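Local coordinates for protein bile salt hydrolase/transferase (Clostridium perfringens, PDB 2BJF) that hydrolyses the amide bond of glycine- and taurine-conjugated bile salts, releasing the free bile acid, and also acts as a bile acid amine N-acyltransferase, at residues E121-A126 / E161-F166. Numbering follows the deposited sequence. Where two conformers were deposited one is given.
Sequences EALKNA and EKLNVF
The carbonyl of Ala126 takes the Leu163 CD2 methyl on one face, with CD2 3.4 Å from Ala126 O. Leu163 CD2 also lies 3.7 Å from Ala126 CB, and it touches Leu123 O. Leu163 CG is anti to the backbone N (chi1 180°), and the chi2 of 66° extends CD2, rather than CD1, toward the turn. A water O donates to Leu123 O at 2.8 Å, from a direction tilted out of the carbonyl plane. The same water O donates its other hydrogen to Leu163 O at 3.0 Å.

Leu123 O has a second partner. Ala126 N donates a hydrogen bond to Leu123 O at 3.1 Å, closing a type I turn from Leu123 to Ala126. This turn takes the chain from the end of helix 116-123 into strand 126-129.

Further along the strand, the side chains of Leu123 and Val165 cross at about a right angle. Val165 CG2 meets Leu123 CD1 at 3.8 Å and also reaches Leu123 CB. Val156 of the adjoining antiparallel strand 153-158 touches both leucines. Phe105 and Trp108 of helix 105-112 also pack on Leu123.

The contact thus joins a helix end and turn to strand 163-167 of the larger antiparallel sheet of this Ntn hydrolase, away from its annotated sites. Its direct contacts are van der Waals, and the water supplies the polar link between the two backbones.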
ATOM      1  N   GLU A 121      -8.786  10.306 -37.967  1.00 14.70           N
ATOM      2  CA  GLU A 121      -8.385  11.107 -39.121  1.00 14.71           C
ATOM      3  C   GLU A 121      -8.800  12.572 -38.962  1.00 14.44           C
ATOM      4  O   GLU A 121      -8.020  13.479 -39.260  1.00 14.53           O
ATOM      5  CB  GLU A 121      -8.960  10.510 -40.411  1.00 14.90           C
ATOM      6  CG  GLU A 121      -8.481  11.179 -41.702  1.00 15.99           C
ATOM      7  CD  GLU A 121      -6.993  10.990 -41.983  1.00 17.10           C
ATOM      8  OE1 GLU A 121      -6.323  10.195 -41.290  1.00 17.97           O
ATOM      9  OE2 GLU A 121      -6.492  11.648 -42.916  1.00 18.52           O
ATOM     10  N   ALA A 122     -10.020  12.787 -38.476  1.00 14.19           N
ATOM     11  CA  ALA A 122     -10.563  14.132 -38.284  1.00 13.88           C
ATOM     12  C   ALA A 122      -9.871  14.909 -37.163  1.00 13.73           C
ATOM     13  O   ALA A 122      -9.852  16.140 -37.177  1.00 13.59           O
ATOM     14  CB  ALA A 122     -12.059  14.063 -38.032  1.00 13.98           C
ATOM     15  N   LEU A 123      -9.304  14.185 -36.199  1.00 13.53           N
ATOM     16  CA  LEU A 123      -8.645  14.809 -35.050  1.00 13.53           C
ATOM     17  C   LEU A 123      -7.212  15.263 -35.326  1.00 13.66           C
ATOM     18  O   LEU A 123      -6.643  16.036 -34.550  1.00 13.51           O
ATOM     19  CB  LEU A 123      -8.682  13.879 -33.832  1.00 13.47           C
ATOM     20  CG  LEU A 123     -10.034  13.678 -33.143  1.00 13.38           C
ATOM     21  CD1 LEU A 123      -9.900  12.628 -32.061  1.00 13.22           C
ATOM     22  CD2 LEU A 123     -10.582  14.981 -32.564  1.00 13.45           C
ATOM     23  N   LYS A 124      -6.637  14.793 -36.432  1.00 13.91           N
ATOM     24  CA  LYS A 124      -5.262  15.143 -36.807  1.00 14.19           C
ATOM     25  C   LYS A 124      -5.047  16.654 -36.893  1.00 14.28           C
ATOM     26  O   LYS A 124      -4.002  17.161 -36.479  1.00 14.48           O
ATOM     27  CB  LYS A 124      -4.864  14.469 -38.123  1.00 14.22           C
ATOM     28  CG  LYS A 124      -4.600  12.976 -38.001  1.00 14.77           C
ATOM     29  CD  LYS A 124      -4.129  12.388 -39.319  1.00 15.73           C
ATOM     30  CE  LYS A 124      -3.736  10.928 -39.158  1.00 16.44           C
ATOM     31  NZ  LYS A 124      -3.189  10.358 -40.420  1.00 17.52           N
ATOM     32  N   ASN A 125      -6.044  17.365 -37.414  1.00 14.32           N
ATOM     33  CA  ASN A 125      -5.979  18.820 -37.543  1.00 14.45           C
ATOM     34  C   ASN A 125      -6.978  19.544 -36.632  1.00 14.28           C
ATOM     35  O   ASN A 125      -7.349  20.692 -36.886  1.00 14.32           O
ATOM     36  CB  ASN A 125      -6.178  19.228 -39.008  1.00 14.60           C
ATOM     37  CG  ASN A 125      -5.756  20.663 -39.283  1.00 15.12           C
ATOM     38  OD1 ASN A 125      -4.720  21.128 -38.801  1.00 16.37           O
ATOM     39  ND2 ASN A 125      -6.562  21.372 -40.063  1.00 15.75           N
ATOM     40  N   ALA A 126      -7.401  18.873 -35.562  1.00 14.09           N
ATOM     41  CA  ALA A 126      -8.393  19.443 -34.654  1.00 13.97           C
ATOM     42  C   ALA A 126      -7.770  20.228 -33.500  1.00 13.91           C
ATOM     43  O   ALA A 126      -6.612  20.010 -33.130  1.00 13.89           O
ATOM     44  CB  ALA A 126      -9.329  18.359 -34.129  1.00 13.95           C
ATOM     45  N   GLU A 161       0.931  21.384 -25.131  1.00 20.59           N
ATOM     46  CA  GLU A 161       1.778  20.999 -26.255  1.00 20.75           C
ATOM     47  C   GLU A 161       0.964  20.796 -27.534  1.00 20.35           C
ATOM     48  O   GLU A 161       1.230  21.440 -28.551  1.00 20.51           O
ATOM     49  CB  GLU A 161       2.567  19.731 -25.909  1.00 20.80           C
ATOM     50  CG  GLU A 161       3.622  19.331 -26.937  1.00 21.40           C
ATOM     51  CD  GLU A 161       4.244  17.969 -26.659  1.00 21.51           C
ATOM     52  OE1 GLU A 161       3.762  17.250 -25.754  1.00 22.80           O
ATOM     53  OE2 GLU A 161       5.220  17.614 -27.353  1.00 22.72           O
ATOM     54  N   LYS A 162      -0.028  19.905 -27.473  1.00 19.84           N
ATOM     55  CA  LYS A 162      -0.807  19.507 -28.652  1.00 19.28           C
ATOM     56  C   LYS A 162      -2.077  18.736 -28.279  1.00 18.45           C
ATOM     57  O   LYS A 162      -2.302  18.423 -27.108  1.00 18.44           O
ATOM     58  CB  LYS A 162       0.055  18.657 -29.600  1.00 19.37           C
ATOM     59  CG  LYS A 162       0.733  17.459 -28.933  1.00 19.85           C
ATOM     60  CD  LYS A 162       1.685  16.733 -29.878  1.00 20.06           C
ATOM     61  CE  LYS A 162       0.954  15.748 -30.780  1.00 21.44           C
ATOM     62  NZ  LYS A 162       1.898  15.022 -31.675  1.00 22.40           N
ATOM     63  N   LEU A 163      -2.900  18.439 -29.284  1.00 17.57           N
ATOM     64  CA  LEU A 163      -4.047  17.551 -29.105  1.00 16.64           C
ATOM     65  C   LEU A 163      -3.602  16.100 -29.279  1.00 16.09           C
ATOM     66  O   LEU A 163      -3.362  15.642 -30.404  1.00 16.08           O
ATOM     67  CB  LEU A 163      -5.178  17.898 -30.083  1.00 16.67           C
ATOM     68  CG  LEU A 163      -6.455  17.046 -30.020  1.00 16.78           C
ATOM     69  CD1 LEU A 163      -7.185  17.228 -28.698  1.00 16.88           C
ATOM     70  CD2 LEU A 163      -7.381  17.368 -31.177  1.00 16.79           C
ATOM     71  N   ASN A 164      -3.491  15.385 -28.163  0.50 15.73           N
ATOM     72  CA  ASN A 164      -3.044  13.995 -28.172  0.50 15.37           C
ATOM     73  C   ASN A 164      -4.184  13.009 -28.403  0.50 15.06           C
ATOM     74  O   ASN A 164      -5.250  13.124 -27.794  0.50 14.94           O
ATOM     75  CB  ASN A 164      -2.318  13.650 -26.867  0.50 15.45           C
ATOM     76  CG  ASN A 164      -0.990  14.373 -26.721  0.50 15.61           C
ATOM     77  OD1 ASN A 164      -0.705  14.958 -25.675  0.50 16.12           O
ATOM     78  ND2 ASN A 164      -0.169  14.333 -27.765  0.50 15.97           N
ATOM     79  N   VAL A 165      -3.947  12.046 -29.291  1.00 14.76           N
ATOM     80  CA  VAL A 165      -4.898  10.964 -29.552  1.00 14.31           C
ATOM     81  C   VAL A 165      -4.171   9.637 -29.331  1.00 14.01           C
ATOM     82  O   VAL A 165      -3.343   9.229 -30.148  1.00 14.05           O
ATOM     83  CB  VAL A 165      -5.501  11.030 -30.985  1.00 14.29           C
ATOM     84  CG1 VAL A 165      -6.481   9.882 -31.213  1.00 14.21           C
ATOM     85  CG2 VAL A 165      -6.195  12.364 -31.225  1.00 14.05           C
ATOM     86  N   PHE A 166      -4.473   8.984 -28.210  1.00 13.56           N
ATOM     87  CA  PHE A 166      -3.816   7.732 -27.834  1.00 13.28           C
ATOM     88  C   PHE A 166      -4.642   6.522 -28.243  1.00 13.11           C
ATOM     89  O   PHE A 166      -5.866   6.524 -28.101  1.00 12.98           O
ATOM     90  CB  PHE A 166      -3.612   7.655 -26.318  1.00 13.22           C
ATOM     91  CG  PHE A 166      -2.813   8.786 -25.735  1.00 13.28           C
ATOM     92  CD1 PHE A 166      -1.421   8.765 -25.769  1.00 13.78           C
ATOM     93  CD2 PHE A 166      -3.452   9.853 -25.111  1.00 13.42           C
ATOM     94  CE1 PHE A 166      -0.678   9.805 -25.212  1.00 13.57           C
ATOM     95  CE2 PHE A 166      -2.719  10.895 -24.550  1.00 13.44           C
ATOM     96  CZ  PHE A 166      -1.328  10.872 -24.602  1.00 13.45           C
TER
HETATM   97  O   HOH W   1      -4.227  15.633 -33.237  1.00 25.19           O